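Local structure of phosphoribulokinase 1 (Rhodobacter sphaeroides, 1A7J) at residues 70-75 and 192-197; 160-165 and 185-190. The protein catalyses the ATP-dependent phosphorylation of D-ribulose 5-phosphate to D-ribulose 1,5-bisphosphate in the Calvin cycle. One frame throughout, in Å; residues are numbered along the deposited sequence.

In the fold
Going from the N terminus, residues 70-75 come first, in the loop between helices 49-62 and 77-90. The chain then runs through helix 77-90 and the central strands 127-132 and 150-156 to helix 158-168. Interaction 2 starts there, at 160-165, and closes a short loop at 185-190 of helix 180-195. A few residues later, 192-197 close the much longer loop of interaction 1. Interaction 2 is therefore nested within interaction 1. Helix 180-195 is shared: it ties the 70-75 loop to helix 158-168. The two contacts also touch, with Phe-70 lying against Arg-187 and Ala-190. All four segments belong to the phosphoribulokinase/uridine kinase family region.

Interaction 1: residues 70-75 and 192-197; sequences FSYEAN and VHCIVP
Ser-71 lies against Cys-194, and its carbonyl oxygen is held by two donors from its own loop. Asn-75 ND2 gives the firmer bond to Ser-71 O, 2.9 Å with an N-H...O angle of 140°; Ala-74 N adds a weak one. The oxygen sits in the Asn-75 amide plane. These bonds close the turn within 71-75 that carries Tyr-72. No hydrogen bond crosses the contact. Cys-194 points toward the loop, and its SG stands over the centre of the Tyr-72 ring, 3.9 Å from the centroid. Cys-194 CB covers the same face nearer the rim, 3.6 Å from Tyr-72 CE1. With SG anti to the carbonyl carbon (chi1 -39°), Cys-194 SG also reaches Ser-71 CA at 3.8 Å. Cys-194 CB packs on Phe-70 O at 3.5 Å, an oxygen that accepts a hydrogen bond from His-134. Ile-195 crosses Phe-70 at about a right angle and lays CG1 over one ring face, 3.8 Å from Phe-70 CD1. A Cys sulfur-aromatic contact is thus paired with CH-pi packing. It docks the 70-75 loop on the C-terminal part of helix 180-195, with Phe-70 beside catalytic-site residue Arg-187, in a kinase whose fold resembles adenylate kinase.

Interaction 2: residues 160-165 and 185-190; sequences LEWIQK and LRRMHA. With SO4 (sulfate ion), chain B.
Arg-187 reaches across from helix 180-195 to Glu-161 on helix 158-168, and the two side chains meet from opposite directions. NH1 and NH2 of Arg-187 converge end-on on Glu-161 OE2, at 3.1 and 3.0 Å. OE2 lies in the guanidinium plane and receives both on its syn side. Arg-187 NH2 also makes a weak bond to Glu-161 OE1 at 2.8 Å. Carboxylate and guanidinium planes are 36° apart. The bend at chi3 (-27°) turns the guanidinium so that Lys-165 CG lies over one of its faces, 3.6 Å from Arg-187 NH2. Replacing Arg-187 by alanine is likely to leave Glu-161 without this salt-bridge partner and Lys-165 without the flat group under its chain. Next to this bridge, Met-188 meets the edge of Trp-162 at about a right angle. Met-188 SD is 3.8 Å from Trp-162 NE1, near the ring plane, in a Met-aromatic contact. Trp-162 also meets the ring of Phe-218. Lys-165 NZ has its main partner in Asp-169. A sulfate ion is weakly bonded by Lys-165 NZ and Arg-186 NH2, and also hydrogen-bonded to His-69 ND1; Arg-187 CD packs against it. The two helices bring together Lys-165 and Arg-187, which with Asp-42 and Asp-169 make up the kinase's catalytic site.

Interaction 1: residues 70-75 and 192-197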
ATOM      1  N   PHE A  70      11.915   1.694   2.994  1.00 23.00           N
ATOM      2  CA  PHE A  70      11.498   1.972   1.638  1.00 16.71           C
ATOM      3  C   PHE A  70      12.455   1.340   0.625  1.00 19.72           C
ATOM      4  O   PHE A  70      12.034   0.971  -0.477  1.00 22.26           O
ATOM      5  CB  PHE A  70      11.452   3.492   1.414  1.00 24.60           C
ATOM      6  CG  PHE A  70      10.267   4.185   2.062  1.00 23.11           C
ATOM      7  CD1 PHE A  70       9.075   3.502   2.293  1.00 25.77           C
ATOM      8  CD2 PHE A  70      10.326   5.545   2.348  1.00 18.63           C
ATOM      9  CE1 PHE A  70       7.955   4.161   2.797  1.00 21.69           C
ATOM     10  CE2 PHE A  70       9.214   6.218   2.850  1.00 22.79           C
ATOM     11  CZ  PHE A  70       8.025   5.523   3.075  1.00 18.66           C
ATOM     12  N   SER A  71      13.747   1.280   0.951  1.00 18.44           N
ATOM     13  CA  SER A  71      14.722   0.736   0.017  1.00 16.26           C
ATOM     14  C   SER A  71      14.357  -0.713  -0.314  1.00 21.87           C
ATOM     15  O   SER A  71      13.798  -1.414   0.533  1.00 22.98           O
ATOM     16  CB  SER A  71      16.130   0.773   0.616  1.00  8.31           C
ATOM     17  OG  SER A  71      16.262   1.777   1.588  1.00 15.12           O
ATOM     18  N   TYR A  72      14.704  -1.159  -1.526  1.00 18.77           N
ATOM     19  CA  TYR A  72      14.532  -2.561  -1.944  1.00 13.76           C
ATOM     20  C   TYR A  72      15.379  -3.540  -1.120  1.00 20.48           C
ATOM     21  O   TYR A  72      15.024  -4.713  -0.981  1.00 16.92           O
ATOM     22  CB  TYR A  72      14.927  -2.727  -3.406  1.00 21.62           C
ATOM     23  CG  TYR A  72      14.242  -1.806  -4.389  1.00 21.90           C
ATOM     24  CD1 TYR A  72      12.872  -1.647  -4.379  1.00 15.48           C
ATOM     25  CD2 TYR A  72      14.956  -1.200  -5.410  1.00 18.93           C
ATOM     26  CE1 TYR A  72      12.228  -0.913  -5.368  1.00 21.75           C
ATOM     27  CE2 TYR A  72      14.325  -0.471  -6.393  1.00 20.76           C
ATOM     28  CZ  TYR A  72      12.958  -0.326  -6.371  1.00 21.05           C
ATOM     29  OH  TYR A  72      12.314   0.411  -7.348  1.00 32.52           O
ATOM     30  N   GLU A  73      16.545  -3.084  -0.662  1.00 25.03           N
ATOM     31  CA  GLU A  73      17.478  -3.958   0.040  1.00 29.48           C
ATOM     32  C   GLU A  73      16.894  -4.367   1.369  1.00 26.57           C
ATOM     33  O   GLU A  73      17.330  -5.343   1.964  1.00 31.52           O
ATOM     34  CB  GLU A  73      18.821  -3.274   0.305  1.00 35.44           C
ATOM     35  CG  GLU A  73      19.403  -2.525  -0.860  1.00 49.82           C
ATOM     36  CD  GLU A  73      19.035  -1.060  -0.824  1.00 64.44           C
ATOM     37  OE1 GLU A  73      19.424  -0.359   0.144  1.00 72.70           O
ATOM     38  OE2 GLU A  73      18.319  -0.618  -1.745  1.00 75.52           O
ATOM     39  N   ALA A  74      15.957  -3.581   1.874  1.00 26.50           N
ATOM     40  CA  ALA A  74      15.374  -3.886   3.170  1.00 24.94           C
ATOM     41  C   ALA A  74      14.137  -4.753   3.027  1.00 21.66           C
ATOM     42  O   ALA A  74      13.333  -4.824   3.949  1.00 22.02           O
ATOM     43  CB  ALA A  74      15.037  -2.606   3.922  1.00 20.64           C
ATOM     44  N   ASN A  75      13.981  -5.414   1.876  1.00 19.16           N
ATOM     45  CA  ASN A  75      12.771  -6.198   1.649  1.00 15.04           C
ATOM     46  C   ASN A  75      12.990  -7.487   0.871  1.00 14.21           C
ATOM     47  O   ASN A  75      13.683  -7.515  -0.133  1.00 14.54           O
ATOM     48  CB  ASN A  75      11.725  -5.334   0.942  1.00 19.12           C
ATOM     49  CG  ASN A  75      11.170  -4.256   1.840  1.00 22.09           C
ATOM     50  OD1 ASN A  75      10.252  -4.499   2.609  1.00 23.40           O
ATOM     51  ND2 ASN A  75      11.769  -3.066   1.791  1.00 25.46           N
ATOM     52  N   VAL A 192      11.971   8.695  -2.971  1.00 19.73           N
ATOM     53  CA  VAL A 192      11.960   9.120  -4.357  1.00 16.68           C
ATOM     54  C   VAL A 192      12.551   8.061  -5.286  1.00 20.88           C
ATOM     55  O   VAL A 192      12.197   8.010  -6.459  1.00 26.50           O
ATOM     56  CB  VAL A 192      12.684  10.470  -4.578  1.00 16.09           C
ATOM     57  CG1 VAL A 192      12.705  11.289  -3.304  1.00 19.49           C
ATOM     58  CG2 VAL A 192      14.067  10.246  -5.078  1.00 19.52           C
ATOM     59  N   HIS A 193      13.399   7.175  -4.775  1.00 20.00           N
ATOM     60  CA  HIS A 193      14.027   6.154  -5.633  1.00 19.74           C
ATOM     61  C   HIS A 193      13.207   4.859  -5.814  1.00 20.91           C
ATOM     62  O   HIS A 193      13.189   4.305  -6.907  1.00 21.06           O
ATOM     63  CB  HIS A 193      15.445   5.810  -5.134  1.00 26.64           C
ATOM     64  CG  HIS A 193      16.500   6.802  -5.535  1.00 34.79           C
ATOM     65  ND1 HIS A 193      17.362   7.385  -4.629  1.00 36.66           N
ATOM     66  CD2 HIS A 193      16.888   7.254  -6.754  1.00 36.81           C
ATOM     67  CE1 HIS A 193      18.231   8.149  -5.267  1.00 37.74           C
ATOM     68  NE2 HIS A 193      17.963   8.088  -6.559  1.00 33.19           N
ATOM     69  N   CYS A 194      12.447   4.451  -4.793  1.00 18.32           N
ATOM     70  CA  CYS A 194      11.716   3.179  -4.811  1.00 12.12           C
ATOM     71  C   CYS A 194      10.208   3.289  -4.701  1.00 12.46           C
ATOM     72  O   CYS A 194       9.516   2.342  -5.057  1.00 15.52           O
ATOM     73  CB  CYS A 194      12.180   2.270  -3.681  1.00 13.50           C
ATOM     74  SG  CYS A 194      13.915   2.303  -3.384  1.00 16.08           S
ATOM     75  N   ILE A 195       9.708   4.317  -4.018  1.00 11.75           N
ATOM     76  CA  ILE A 195       8.262   4.491  -3.875  1.00 11.62           C
ATOM     77  C   ILE A 195       7.601   5.295  -4.985  1.00 14.28           C
ATOM     78  O   ILE A 195       6.827   4.742  -5.769  1.00 15.87           O
ATOM     79  CB  ILE A 195       7.876   5.091  -2.515  1.00 12.49           C
ATOM     80  CG1 ILE A 195       8.417   4.199  -1.395  1.00 15.15           C
ATOM     81  CG2 ILE A 195       6.368   5.149  -2.370  1.00  8.23           C
ATOM     82  CD1 ILE A 195       8.011   2.740  -1.490  1.00  6.26           C
ATOM     83  N   VAL A 196       8.006   6.547  -5.151  1.00 10.29           N
ATOM     84  CA  VAL A 196       7.421   7.389  -6.184  1.00  8.19           C
ATOM     85  C   VAL A 196       7.165   6.700  -7.535  1.00 13.18           C
ATOM     86  O   VAL A 196       6.042   6.741  -8.027  1.00 18.40           O
ATOM     87  CB  VAL A 196       8.247   8.656  -6.354  1.00  4.59           C
ATOM     88  CG1 VAL A 196       8.075   9.236  -7.718  1.00  3.56           C
ATOM     89  CG2 VAL A 196       7.817   9.648  -5.342  1.00  6.02           C
ATOM     90  N   PRO A 197       8.134   5.947  -8.089  1.00 14.24           N
ATOM     91  CA  PRO A 197       7.982   5.433  -9.449  1.00 13.74           C
ATOM     92  C   PRO A 197       6.812   4.481  -9.589  1.00 14.83           C
ATOM     93  O   PRO A 197       6.302   4.270 -10.690  1.00 25.17           O
ATOM     94  CB  PRO A 197       9.287   4.691  -9.715  1.00  8.61           C
ATOM     95  CG  PRO A 197      10.248   5.194  -8.707  1.00  2.25           C
ATOM     96  CD  PRO A 197       9.423   5.533  -7.507  1.00 12.08           C
TER

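Interaction 2: residues 160-165 and 185-190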
ATOM      1  N   LEU A 160       1.710  15.139   4.064  1.00 13.98           N
ATOM      2  CA  LEU A 160       0.909  14.318   4.981  1.00 18.31           C
ATOM      3  C   LEU A 160       1.537  12.955   5.360  1.00 22.97           C
ATOM      4  O   LEU A 160       1.244  12.421   6.432  1.00 26.71           O
ATOM      5  CB  LEU A 160      -0.503  14.123   4.404  1.00 13.09           C
ATOM      6  CG  LEU A 160      -1.573  13.243   5.063  1.00 11.08           C
ATOM      7  CD1 LEU A 160      -2.053  13.865   6.354  1.00  8.31           C
ATOM      8  CD2 LEU A 160      -2.746  13.059   4.096  1.00  7.24           C
ATOM      9  N   GLU A 161       2.459  12.434   4.545  1.00 24.60           N
ATOM     10  CA  GLU A 161       3.159  11.201   4.897  1.00 19.93           C
ATOM     11  C   GLU A 161       4.060  11.486   6.082  1.00 19.66           C
ATOM     12  O   GLU A 161       3.959  10.804   7.091  1.00 23.89           O
ATOM     13  CB  GLU A 161       3.980  10.680   3.715  1.00 28.17           C
ATOM     14  CG  GLU A 161       4.311   9.174   3.774  1.00 35.23           C
ATOM     15  CD  GLU A 161       5.681   8.887   4.397  1.00 33.89           C
ATOM     16  OE1 GLU A 161       6.664   9.587   4.045  1.00 32.35           O
ATOM     17  OE2 GLU A 161       5.773   7.982   5.256  1.00 29.72           O
ATOM     18  N   TRP A 162       4.786  12.606   6.037  1.00 18.98           N
ATOM     19  CA  TRP A 162       5.645  13.011   7.147  1.00 14.21           C
ATOM     20  C   TRP A 162       4.875  13.185   8.453  1.00 13.43           C
ATOM     21  O   TRP A 162       5.346  12.764   9.487  1.00 22.53           O
ATOM     22  CB  TRP A 162       6.345  14.319   6.845  1.00  9.45           C
ATOM     23  CG  TRP A 162       7.189  14.310   5.650  1.00  7.29           C
ATOM     24  CD1 TRP A 162       7.519  13.232   4.876  1.00 10.45           C
ATOM     25  CD2 TRP A 162       7.957  15.398   5.171  1.00 11.00           C
ATOM     26  NE1 TRP A 162       8.483  13.586   3.960  1.00  8.81           N
ATOM     27  CE2 TRP A 162       8.775  14.908   4.123  1.00  6.37           C
ATOM     28  CE3 TRP A 162       8.067  16.734   5.558  1.00 13.88           C
ATOM     29  CZ2 TRP A 162       9.691  15.708   3.463  1.00 11.37           C
ATOM     30  CZ3 TRP A 162       8.983  17.529   4.908  1.00 18.13           C
ATOM     31  CH2 TRP A 162       9.791  17.013   3.864  1.00 16.98           C
ATOM     32  N   ILE A 163       3.780  13.929   8.434  1.00  7.97           N
ATOM     33  CA  ILE A 163       2.953  14.082   9.618  1.00  5.85           C
ATOM     34  C   ILE A 163       2.529  12.716  10.083  1.00  8.72           C
ATOM     35  O   ILE A 163       2.518  12.446  11.270  1.00 14.24           O
ATOM     36  CB  ILE A 163       1.671  14.875   9.310  1.00  9.26           C
ATOM     37  CG1 ILE A 163       2.033  16.322   8.980  1.00  8.10           C
ATOM     38  CG2 ILE A 163       0.688  14.827  10.499  1.00  7.24           C
ATOM     39  CD1 ILE A 163       1.168  16.971   7.880  1.00 12.77           C
ATOM     40  N   GLN A 164       2.098  11.879   9.152  1.00 13.09           N
ATOM     41  CA  GLN A 164       1.661  10.537   9.507  1.00 14.56           C
ATOM     42  C   GLN A 164       2.809   9.774  10.153  1.00 17.63           C
ATOM     43  O   GLN A 164       2.606   9.027  11.099  1.00 21.38           O
ATOM     44  CB  GLN A 164       1.134   9.773   8.278  1.00 18.54           C
ATOM     45  CG  GLN A 164      -0.387   9.836   8.143  1.00 23.75           C
ATOM     46  CD  GLN A 164      -0.949   9.196   6.873  1.00 26.36           C
ATOM     47  OE1 GLN A 164      -0.236   8.533   6.118  1.00 29.59           O
ATOM     48  NE2 GLN A 164      -2.257   9.346   6.670  1.00 27.57           N
ATOM     49  N   LYS A 165       4.030  10.073   9.735  1.00 19.98           N
ATOM     50  CA  LYS A 165       5.183   9.321  10.191  1.00 17.72           C
ATOM     51  C   LYS A 165       5.712   9.877  11.508  1.00 20.38           C
ATOM     52  O   LYS A 165       6.024   9.122  12.419  1.00 19.40           O
ATOM     53  CB  LYS A 165       6.273   9.357   9.129  1.00 12.17           C
ATOM     54  CG  LYS A 165       7.610   8.948   9.638  1.00 11.94           C
ATOM     55  CD  LYS A 165       7.630   7.475   9.940  1.00 22.89           C
ATOM     56  CE  LYS A 165       8.997   7.046  10.463  1.00 31.65           C
ATOM     57  NZ  LYS A 165       9.013   5.642  10.998  1.00 34.57           N
ATOM     58  N   LEU A 185      14.444  12.967   6.330  1.00 22.69           N
ATOM     59  CA  LEU A 185      15.385  13.087   5.206  1.00 20.17           C
ATOM     60  C   LEU A 185      16.068  11.769   4.774  1.00 21.30           C
ATOM     61  O   LEU A 185      16.301  11.548   3.587  1.00 28.09           O
ATOM     62  CB  LEU A 185      16.461  14.131   5.539  1.00 11.54           C
ATOM     63  CG  LEU A 185      16.052  15.586   5.669  1.00 10.41           C
ATOM     64  CD1 LEU A 185      17.034  16.269   6.568  1.00 14.47           C
ATOM     65  CD2 LEU A 185      16.043  16.237   4.332  1.00  5.54           C
ATOM     66  N   ARG A 186      16.494  10.958   5.736  1.00 24.54           N
ATOM     67  CA  ARG A 186      17.071   9.654   5.435  1.00 23.68           C
ATOM     68  C   ARG A 186      16.084   8.781   4.639  1.00 25.39           C
ATOM     69  O   ARG A 186      16.501   7.926   3.855  1.00 31.58           O
ATOM     70  CB  ARG A 186      17.488   8.961   6.735  1.00 15.06           C
ATOM     71  CG  ARG A 186      18.005   7.539   6.585  1.00 14.99           C
ATOM     72  CD  ARG A 186      18.034   6.808   7.917  1.00 17.24           C
ATOM     73  NE  ARG A 186      16.894   5.905   8.068  1.00 25.44           N
ATOM     74  CZ  ARG A 186      16.157   5.804   9.172  1.00 32.59           C
ATOM     75  NH1 ARG A 186      16.531   6.405  10.295  1.00 39.31           N
ATOM     76  NH2 ARG A 186      15.056   5.063   9.168  1.00 42.56           N
ATOM     77  N   ARG A 187      14.782   9.063   4.757  1.00 23.82           N
ATOM     78  CA  ARG A 187      13.761   8.278   4.051  1.00 14.75           C
ATOM     79  C   ARG A 187      13.474   8.816   2.659  1.00 11.46           C
ATOM     80  O   ARG A 187      13.062   8.065   1.797  1.00 14.91           O
ATOM     81  CB  ARG A 187      12.466   8.169   4.879  1.00  6.58           C
ATOM     82  CG  ARG A 187      12.571   7.148   6.023  1.00 14.14           C
ATOM     83  CD  ARG A 187      11.276   6.887   6.783  1.00 13.12           C
ATOM     84  NE  ARG A 187      10.391   8.040   6.738  1.00 21.96           N
ATOM     85  CZ  ARG A 187       9.105   7.989   6.386  1.00 25.35           C
ATOM     86  NH1 ARG A 187       8.457   6.835   6.385  1.00 24.92           N
ATOM     87  NH2 ARG A 187       8.434   9.113   6.173  1.00 20.42           N
ATOM     88  N   MET A 188      13.889  10.045   2.387  1.00 10.07           N
ATOM     89  CA  MET A 188      13.598  10.656   1.094  1.00 11.57           C
ATOM     90  C   MET A 188      14.334   9.967  -0.045  1.00 17.34           C
ATOM     91  O   MET A 188      13.836   9.882  -1.173  1.00 16.84           O
ATOM     92  CB  MET A 188      13.946  12.135   1.112  1.00  8.37           C
ATOM     93  CG  MET A 188      12.976  12.972   1.912  1.00 17.59           C
ATOM     94  SD  MET A 188      11.232  12.533   1.635  1.00 26.97           S
ATOM     95  CE  MET A 188      10.946  13.330   0.021  1.00 19.07           C
ATOM     96  N   HIS A 189      15.432   9.316   0.306  1.00 20.43           N
ATOM     97  CA  HIS A 189      16.362   8.841  -0.686  1.00 22.73           C
ATOM     98  C   HIS A 189      15.721   7.662  -1.343  1.00 18.78           C
ATOM     99  O   HIS A 189      15.402   7.741  -2.509  1.00 27.64           O
ATOM    100  CB  HIS A 189      17.720   8.472  -0.052  1.00 28.55           C
ATOM    101  CG  HIS A 189      18.521   9.659   0.410  1.00 31.46           C
ATOM    102  ND1 HIS A 189      19.364  10.362  -0.424  1.00 33.92           N
ATOM    103  CD2 HIS A 189      18.528  10.327   1.592  1.00 33.44           C
ATOM    104  CE1 HIS A 189      19.844  11.413   0.217  1.00 34.95           C
ATOM    105  NE2 HIS A 189      19.354  11.412   1.443  1.00 30.69           N
ATOM    106  N   ALA A 190      15.258   6.720  -0.538  1.00 21.44           N
ATOM    107  CA  ALA A 190      14.536   5.555  -1.052  1.00 20.77           C
ATOM    108  C   ALA A 190      13.067   5.843  -1.350  1.00 20.08           C
ATOM    109  O   ALA A 190      12.367   5.003  -1.888  1.00 16.40           O
ATOM    110  CB  ALA A 190      14.641   4.397  -0.070  1.00 20.93           C
TER
HETATM  111  S   SO4 B 401      11.748   3.586   8.928  1.00 85.48           S
HETATM  112  O1  SO4 B 401      12.973   3.085   8.372  1.00 85.48           O
HETATM  113  O2  SO4 B 401      10.736   3.642   7.909  1.00 85.48           O
HETATM  114  O3  SO4 B 401      11.325   2.712   9.979  1.00 85.48           O
HETATM  115  O4  SO4 B 401      11.966   4.885   9.457  1.00 85.48           O